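PDB 3FP0: trichothecene 15-O-acetyltransferase TRI3 from Fusarium sporotrichioides, which transfers an acetyl group to the 15-hydroxyl of trichothecene intermediates such as 15-deacetylcalonectrin in the pathway leading to mycotoxins including T-2 toxin. Local coordinates for residues Arg48-Leu53 / Val469-Pro474; Ser257-Asn262 / Ile334-Val339; Leu476-Asp481 / Leu489-Asn494. All coordinates share one frame; numbering follows the deposited sequence.

Contact 1 of 3, residues Arg48-Leu53 / Val469-Pro474; sequences RALYDL and VNQSLP. With FP0 ((3alpha)-15-hydroxy-12,13-epoxytrichothec-9-en-3-yl acetate), chain C.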
# COMPACT_ATOMS: atom_id res chain seq x y z
N ARG A 48 4.20 16.38 4.51
CA ARG A 48 5.53 15.88 4.79
C ARG A 48 5.72 14.44 4.31
O ARG A 48 6.66 13.77 4.70
CB ARG A 48 5.80 16.00 6.29
CG ARG A 48 5.93 17.48 6.66
CD ARG A 48 6.07 17.74 8.14
NE ARG A 48 6.29 19.17 8.34
CZ ARG A 48 5.31 20.08 8.41
NH1 ARG A 48 4.03 19.72 8.30
NH2 ARG A 48 5.63 21.38 8.55
N ALA A 49 4.78 13.98 3.48
CA ALA A 49 4.86 12.67 2.80
C ALA A 49 4.76 11.42 3.68
O ALA A 49 5.22 10.35 3.27
CB ALA A 49 6.10 12.60 1.87
N LEU A 50 4.09 11.51 4.83
CA LEU A 50 3.90 10.31 5.67
C LEU A 50 2.99 9.35 4.89
O LEU A 50 2.05 9.79 4.25
CB LEU A 50 3.24 10.64 7.02
CG LEU A 50 2.77 9.50 7.95
CD1 LEU A 50 3.90 8.53 8.39
CD2 LEU A 50 2.02 10.03 9.18
N TYR A 51 3.32 8.06 4.93
CA TYR A 51 2.60 7.03 4.19
C TYR A 51 2.60 7.15 2.64
O TYR A 51 1.93 6.35 1.97
CB TYR A 51 1.15 6.93 4.73
CG TYR A 51 1.06 6.55 6.22
CD1 TYR A 51 2.01 5.66 6.80
CD2 TYR A 51 0.03 7.04 7.03
CE1 TYR A 51 1.94 5.31 8.19
CE2 TYR A 51 -0.06 6.69 8.39
CZ TYR A 51 0.87 5.82 8.96
OH TYR A 51 0.77 5.48 10.28
N ASP A 52 3.42 8.03 2.05
CA ASP A 52 3.57 8.07 0.59
C ASP A 52 3.95 6.66 0.12
O ASP A 52 4.71 5.93 0.82
CB ASP A 52 4.71 9.04 0.15
CG ASP A 52 4.24 10.47 -0.12
OD1 ASP A 52 3.12 10.89 0.31
OD2 ASP A 52 5.01 11.18 -0.82
N LEU A 53 3.41 6.27 -1.03
CA LEU A 53 3.67 4.93 -1.58
C LEU A 53 4.80 5.04 -2.58
O LEU A 53 4.80 5.96 -3.41
CB LEU A 53 2.41 4.38 -2.29
CG LEU A 53 1.16 4.35 -1.43
CD1 LEU A 53 -0.13 3.95 -2.20
CD2 LEU A 53 1.42 3.35 -0.29
N VAL A 469 6.71 2.12 1.82
CA VAL A 469 5.86 3.21 2.34
C VAL A 469 6.68 4.08 3.30
O VAL A 469 7.51 3.54 4.06
CB VAL A 469 4.58 2.65 3.02
CG1 VAL A 469 3.65 3.74 3.58
CG2 VAL A 469 3.82 1.74 2.03
N ASN A 470 6.48 5.39 3.26
CA ASN A 470 7.23 6.28 4.18
C ASN A 470 6.76 6.09 5.61
O ASN A 470 5.57 6.20 5.86
CB ASN A 470 7.02 7.71 3.79
CG ASN A 470 7.91 8.12 2.65
OD1 ASN A 470 8.88 7.41 2.25
ND2 ASN A 470 7.60 9.28 2.11
N GLN A 471 7.68 5.77 6.54
CA GLN A 471 7.29 5.71 7.96
C GLN A 471 7.89 6.86 8.76
O GLN A 471 9.11 6.96 8.86
CB GLN A 471 7.69 4.40 8.63
CG GLN A 471 7.39 4.38 10.14
CD GLN A 471 5.88 4.30 10.44
OE1 GLN A 471 5.17 5.29 10.36
NE2 GLN A 471 5.42 3.13 10.86
N SER A 472 7.01 7.68 9.34
CA SER A 472 7.44 8.78 10.19
C SER A 472 6.78 8.70 11.58
O SER A 472 6.83 9.65 12.35
CB SER A 472 7.10 10.12 9.52
OG SER A 472 8.18 10.50 8.68
N LEU A 473 6.10 7.59 11.85
CA LEU A 473 5.59 7.29 13.18
C LEU A 473 6.47 6.22 13.79
O LEU A 473 7.18 5.52 13.07
CB LEU A 473 4.10 6.87 13.13
CG LEU A 473 3.10 8.01 12.86
CD1 LEU A 473 1.68 7.51 13.10
CD2 LEU A 473 3.35 9.26 13.67
N PRO A 474 6.46 6.09 15.13
CA PRO A 474 7.51 5.25 15.75
C PRO A 474 7.17 3.79 15.95
O PRO A 474 7.63 3.18 16.92
CB PRO A 474 7.70 5.95 17.10
CG PRO A 474 6.24 6.34 17.46
CD PRO A 474 5.63 6.76 16.16
C2 FP0 C . -3.78 3.02 8.68
C6 FP0 C . -2.33 1.60 6.54
C5 FP0 C . -3.83 2.06 6.44
C4 FP0 C . -4.76 1.20 7.31
C3 FP0 C . -4.79 1.86 8.72
C11 FP0 C . -1.88 1.53 8.02
C10 FP0 C . -0.34 1.51 8.14
C9 FP0 C . 0.50 1.86 7.12
C8 FP0 C . 0.01 2.20 5.73
C12 FP0 C . -3.99 3.38 7.22
C13 FP0 C . -3.55 4.71 6.69
O4 FP0 C . -6.33 -0.22 9.54
C17 FP0 C . -5.26 -0.11 10.13
C18 FP0 C . -4.70 -1.02 11.19
O3 FP0 C . -4.43 0.99 9.79
O2 FP0 C . -4.95 4.37 6.87
O1 FP0 C . -2.42 2.58 8.87
C14 FP0 C . -4.40 2.06 5.00
C7 FP0 C . -1.45 2.64 5.81
C15 FP0 C . -2.22 0.18 5.98
O12 FP0 C . -2.01 0.12 4.56
C16 FP0 C . 1.98 1.89 7.33
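With CG set opposite its carbonyl carbon (chi1 -81°), N470 turns its amide onto A49, while L50, whose CG lies opposite its backbone N (chi1 171°), sends CD1 to within 3.7 Å of S472 CB. In the plane of its own amide, N470 ND2 gives A49 O a nearly straight bond of 2.9 Å. That same oxygen also takes D52 N, which closes the type II turn A49-D52 from the opposite face of the carbonyl plane. Two backbone bonds follow: Y51 N to N470 O, and N470 N to D52 O at 3.1 Å. The N470 amide is also tied to W138 and E142. The Y51 ring is sandwiched between L50 CG, over the centre of one face, and the carbocycle of the bound trichothecene, offset over the other; Y51 CE1 lies 3.5 Å from the ligand's C16. V469 CG1 sits at the ring's edge, and L473 CD1 touches Y51 OH at 3.6 Å, a hydroxyl hydrogen-bonded to Y475. Where strand 53-61 begins and 457-469 ends, L53 and V469 form a non-hydrogen-bonded antiparallel pair, CD2 against CG2. The chemistry implies a buried asparagine fixing a turn that presents an aromatic wall to the apolar end of the substrate.

Contact 2 of 3, residues Ser257-Asn262 / Ile334-Val339; sequences SALVAN and ISPTSV. With FP0 ((3alpha)-15-hydroxy-12,13-epoxytrichothec-9-en-3-yl acetate), chain C.
Apolar packing joins helix 257-262 to strand 334-339, and P336 lies at the middle of it. P336 sets its ring against the helix: its CG is 4.1 Å from L259 CD1 and about as far from L259 CA, while its CD is 3.7 Å from N262 CB. One turn back along the helix from N262, A258 CB meets the branch methyl of I334, CG2, at 3.9 Å. With I334 CG1 opposite the carbonyl carbon (chi1 -61°), CG2 lies opposite the backbone N and faces A258. The two short axes approach to 7.8 Å, their directions differing by 118°, so the helix runs across the strand and meets only the strand's first half, I334 to P336, closely.

The backbone bonds of the strand go to strand 358-365, S335 pairing with V363 and T337 with A361.

Ligand contact belongs to the strand. P336 O comes within 3.4 Å of C18, the methyl of the trichothecene's 3-acetyl group, and S338 CB is 3.4 Å from the acetyl oxygen O4. L259 also touches E417 on helix 406-423, which carries the substrate-binding H414. The strand, from P336 to S338, thus lines the acetyl end of the trichothecene pocket in this member of the CoA-dependent acyltransferase clan, and the helix packs behind P336.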
# COMPACT_ATOMS: atom_id res chain seq x y z
N SER A 257 -12.05 1.09 20.94
CA SER A 257 -11.43 0.69 22.21
C SER A 257 -10.11 -0.05 22.04
O SER A 257 -9.14 0.25 22.74
CB SER A 257 -12.40 -0.14 23.07
OG SER A 257 -13.30 0.73 23.71
N ALA A 258 -10.07 -1.02 21.12
CA ALA A 258 -8.84 -1.77 20.80
C ALA A 258 -7.76 -0.87 20.20
O ALA A 258 -6.56 -1.07 20.41
CB ALA A 258 -9.15 -2.91 19.84
N LEU A 259 -8.20 0.12 19.42
CA LEU A 259 -7.32 1.07 18.82
C LEU A 259 -6.54 1.82 19.90
O LEU A 259 -5.30 1.82 19.90
CB LEU A 259 -8.17 2.00 17.94
CG LEU A 259 -7.58 2.84 16.83
CD1 LEU A 259 -6.81 2.02 15.77
CD2 LEU A 259 -8.72 3.66 16.22
N VAL A 260 -7.26 2.39 20.86
CA VAL A 260 -6.65 3.11 21.99
C VAL A 260 -5.82 2.18 22.88
O VAL A 260 -4.73 2.55 23.30
CB VAL A 260 -7.72 3.92 22.79
CG1 VAL A 260 -7.07 4.75 23.93
CG2 VAL A 260 -8.43 4.90 21.86
N ALA A 261 -6.33 0.96 23.11
CA ALA A 261 -5.59 -0.11 23.81
C ALA A 261 -4.27 -0.50 23.12
O ALA A 261 -3.25 -0.69 23.78
CB ALA A 261 -6.46 -1.35 23.97
N ASN A 262 -4.29 -0.65 21.80
CA ASN A 262 -3.07 -0.94 21.09
C ASN A 262 -2.06 0.21 21.16
O ASN A 262 -0.85 -0.04 21.31
CB ASN A 262 -3.35 -1.36 19.66
CG ASN A 262 -2.08 -1.51 18.85
OD1 ASN A 262 -1.34 -2.43 19.08
ND2 ASN A 262 -1.81 -0.59 17.93
N ILE A 334 -3.18 -7.58 21.17
CA ILE A 334 -4.29 -6.97 20.42
C ILE A 334 -3.70 -6.06 19.35
O ILE A 334 -2.88 -5.18 19.64
CB ILE A 334 -5.16 -6.13 21.36
CG1 ILE A 334 -5.76 -7.01 22.47
CG2 ILE A 334 -6.26 -5.43 20.55
CD1 ILE A 334 -6.45 -6.24 23.62
N SER A 335 -4.15 -6.25 18.12
CA SER A 335 -3.58 -5.55 17.01
C SER A 335 -4.66 -5.31 15.92
O SER A 335 -5.09 -6.25 15.26
CB SER A 335 -2.39 -6.35 16.48
OG SER A 335 -1.83 -5.77 15.34
N PRO A 336 -5.13 -4.06 15.79
CA PRO A 336 -5.95 -3.63 14.63
C PRO A 336 -5.16 -3.90 13.35
O PRO A 336 -4.00 -3.56 13.30
CB PRO A 336 -6.11 -2.12 14.87
CG PRO A 336 -5.97 -1.98 16.39
CD PRO A 336 -4.90 -2.96 16.74
N THR A 337 -5.73 -4.60 12.38
CA THR A 337 -5.01 -4.98 11.17
C THR A 337 -5.91 -4.72 9.98
O THR A 337 -7.09 -5.09 9.99
CB THR A 337 -4.55 -6.45 11.17
OG1 THR A 337 -3.79 -6.69 12.36
CG2 THR A 337 -3.64 -6.75 10.00
N SER A 338 -5.35 -4.08 8.96
CA SER A 338 -6.16 -3.59 7.85
C SER A 338 -6.45 -4.72 6.89
O SER A 338 -5.69 -5.68 6.77
CB SER A 338 -5.43 -2.46 7.11
OG SER A 338 -4.22 -2.97 6.60
N VAL A 339 -7.56 -4.57 6.20
CA VAL A 339 -8.03 -5.54 5.23
C VAL A 339 -8.60 -4.79 3.98
O VAL A 339 -9.20 -3.71 4.08
CB VAL A 339 -9.03 -6.62 5.86
CG1 VAL A 339 -8.71 -6.94 7.38
CG2 VAL A 339 -10.46 -6.25 5.74
C2 FP0 C . -3.78 3.02 8.68
C6 FP0 C . -2.33 1.60 6.54
C5 FP0 C . -3.83 2.06 6.44
C4 FP0 C . -4.76 1.20 7.31
C3 FP0 C . -4.79 1.86 8.72
C11 FP0 C . -1.88 1.53 8.02
C10 FP0 C . -0.34 1.51 8.14
C9 FP0 C . 0.50 1.86 7.12
C8 FP0 C . 0.01 2.20 5.73
C12 FP0 C . -3.99 3.38 7.22
C13 FP0 C . -3.55 4.71 6.69
O4 FP0 C . -6.33 -0.22 9.54
C17 FP0 C . -5.26 -0.11 10.13
C18 FP0 C . -4.70 -1.02 11.19
O3 FP0 C . -4.43 0.99 9.79
O2 FP0 C . -4.95 4.37 6.87
O1 FP0 C . -2.42 2.58 8.87
C14 FP0 C . -4.40 2.06 5.00
C7 FP0 C . -1.45 2.64 5.81
C15 FP0 C . -2.22 0.18 5.98
O12 FP0 C . -2.01 0.12 4.56
C16 FP0 C . 1.98 1.89 7.33

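Contact 3 of 3, residues Leu476-Asp481 / Leu489-Asn494; sequences LAIRLD and LNIIYN
L480 and L489 mark the tight side of this antiparallel hairpin: their CD1 methyls press together at 3.5 Å, closer than usual for two carbons. On the same face I478 CG1 rests 3.7 Å from I491 CG1, the two side chains running alongside each other. Further along, L476 spans two neighbours, its CB on I491 CG2 at 3.8 Å and its CD2 against Y493 CB at 3.4 Å. Helix 500-516 packs onto this greasy face, with V503 against I491 and M514 against L489.

Between the faces runs the backbone pairing. R479 and N490 exchange two hydrogen bonds, R479 N to N490 O at 3.0 Å and N490 N to R479 O. In the A477-I492 pair, I492 N to A477 O is sound, but A477 N to I492 O is weak, stretched to 3.3 Å.

The opposite face, carrying A477, R479, N490 and I492, is looser and more polar, though still buried. A477 CB meets I492 CG1, but N490 and R479 touch only lightly. N490, its CG tucked between backbone N and C (chi1 72°), holds OD1 near a water that also lies 2.8 Å from A477 O; it cannot serve every acceptor around it at once. N490 ND2 is bound to F467 O of the neighbouring sheet, and the extended R479 reaches a salt bridge with D439 on the adjoining strand. I492, on this same face, touches the bound trichothecene. The chemistry is therefore two-sided: hydrocarbon seals the hairpin against the C-terminal helix, whereas the other face holds an amide and a guanidinium, with a water beside them, close to the substrate.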
# COMPACT_ATOMS: atom_id res chain seq x y z
N LEU A 476 6.94 -0.24 14.07
CA LEU A 476 7.33 -1.09 12.96
C LEU A 476 6.09 -1.55 12.21
O LEU A 476 5.10 -1.96 12.84
CB LEU A 476 8.18 -2.27 13.43
CG LEU A 476 9.49 -1.92 14.16
CD1 LEU A 476 10.25 -3.20 14.42
CD2 LEU A 476 10.33 -0.95 13.34
N ALA A 477 6.13 -1.41 10.88
CA ALA A 477 5.06 -1.99 10.05
C ALA A 477 5.67 -3.01 9.15
O ALA A 477 6.67 -2.73 8.47
CB ALA A 477 4.33 -0.90 9.21
N ILE A 478 5.07 -4.19 9.13
CA ILE A 478 5.58 -5.32 8.38
C ILE A 478 4.61 -5.65 7.26
O ILE A 478 3.42 -5.83 7.51
CB ILE A 478 5.82 -6.59 9.28
CG1 ILE A 478 6.76 -6.30 10.46
CG2 ILE A 478 6.37 -7.75 8.44
CD1 ILE A 478 6.07 -5.96 11.71
N ARG A 479 5.13 -5.69 6.03
CA ARG A 479 4.31 -5.89 4.85
C ARG A 479 4.75 -7.13 4.10
O ARG A 479 5.93 -7.30 3.77
CB ARG A 479 4.43 -4.67 3.95
CG ARG A 479 3.43 -4.57 2.86
CD ARG A 479 3.56 -3.15 2.29
NE ARG A 479 2.29 -2.79 1.74
CZ ARG A 479 1.50 -1.80 2.13
NH1 ARG A 479 0.38 -1.67 1.48
NH2 ARG A 479 1.81 -0.93 3.10
N LEU A 480 3.78 -7.97 3.79
CA LEU A 480 4.02 -9.19 3.02
C LEU A 480 3.36 -9.15 1.66
O LEU A 480 2.18 -8.84 1.57
CB LEU A 480 3.44 -10.40 3.80
CG LEU A 480 3.53 -11.79 3.11
CD1 LEU A 480 4.93 -12.28 3.12
CD2 LEU A 480 2.57 -12.81 3.77
N ASP A 481 4.09 -9.51 0.62
CA ASP A 481 3.46 -9.83 -0.67
C ASP A 481 4.23 -10.95 -1.38
O ASP A 481 5.10 -11.61 -0.77
CB ASP A 481 3.28 -8.56 -1.57
CG ASP A 481 4.62 -7.93 -1.99
OD1 ASP A 481 5.70 -8.54 -1.85
OD2 ASP A 481 4.59 -6.82 -2.56
N LEU A 489 9.00 -9.97 2.44
CA LEU A 489 8.67 -9.21 3.65
C LEU A 489 9.53 -7.96 3.73
O LEU A 489 10.72 -8.02 3.48
CB LEU A 489 8.97 -10.02 4.92
CG LEU A 489 8.06 -11.15 5.37
CD1 LEU A 489 8.20 -12.32 4.35
CD2 LEU A 489 8.44 -11.62 6.77
N ASN A 490 8.93 -6.83 4.07
CA ASN A 490 9.74 -5.67 4.45
C ASN A 490 9.23 -5.03 5.75
O ASN A 490 8.07 -5.29 6.17
CB ASN A 490 9.93 -4.69 3.26
CG ASN A 490 8.66 -3.91 2.92
OD1 ASN A 490 8.00 -3.37 3.80
ND2 ASN A 490 8.36 -3.80 1.61
N ILE A 491 10.11 -4.29 6.43
CA ILE A 491 9.71 -3.55 7.61
C ILE A 491 10.06 -2.09 7.37
O ILE A 491 11.20 -1.77 7.03
CB ILE A 491 10.37 -4.04 8.93
CG1 ILE A 491 10.16 -5.54 9.14
CG2 ILE A 491 9.88 -3.20 10.12
CD1 ILE A 491 10.55 -6.08 10.55
N ILE A 492 9.05 -1.22 7.47
CA ILE A 492 9.28 0.23 7.48
C ILE A 492 9.42 0.76 8.91
O ILE A 492 8.80 0.27 9.85
CB ILE A 492 8.22 1.01 6.65
CG1 ILE A 492 6.83 1.01 7.35
CG2 ILE A 492 8.21 0.44 5.19
CD1 ILE A 492 5.66 1.72 6.54
N TYR A 493 10.29 1.73 9.07
CA TYR A 493 10.62 2.27 10.40
C TYR A 493 11.20 3.62 10.15
O TYR A 493 11.73 3.89 9.04
CB TYR A 493 11.60 1.33 11.18
CG TYR A 493 13.02 1.30 10.68
CD1 TYR A 493 14.02 2.06 11.29
CD2 TYR A 493 13.36 0.53 9.54
CE1 TYR A 493 15.35 2.02 10.79
CE2 TYR A 493 14.62 0.50 9.05
CZ TYR A 493 15.63 1.23 9.68
OH TYR A 493 16.90 1.19 9.15
N ASN A 494 11.06 4.50 11.13
CA ASN A 494 11.75 5.77 11.10
C ASN A 494 13.07 5.69 11.86
O ASN A 494 13.10 5.17 12.99
CB ASN A 494 10.85 6.89 11.65
CG ASN A 494 11.38 8.24 11.30
OD1 ASN A 494 12.24 8.74 11.99
ND2 ASN A 494 10.92 8.81 10.19
O HOH W 1 6.02 -2.60 5.76

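Contacts 1 and 3 are both buried and lie next to each other, centres 12 Å apart: the loop 469-474 leads straight into the hairpin of contact 3, and Q471 O probably accepts a hydrogen bond from N494 ND2. Contact 2 is only partly buried, stands farther from the middle of the chain and touches neither of the others. Contact 3 is regular sheet pairing, contact 1 a turn and loop at the end of a strand pair, organised by one asparagine, and contact 2 rests chiefly on apolar packing around P336. All three nevertheless reach the trichothecene, contact 1 at its ring methyl, contact 2 at its acetyl group and contact 3 through I492.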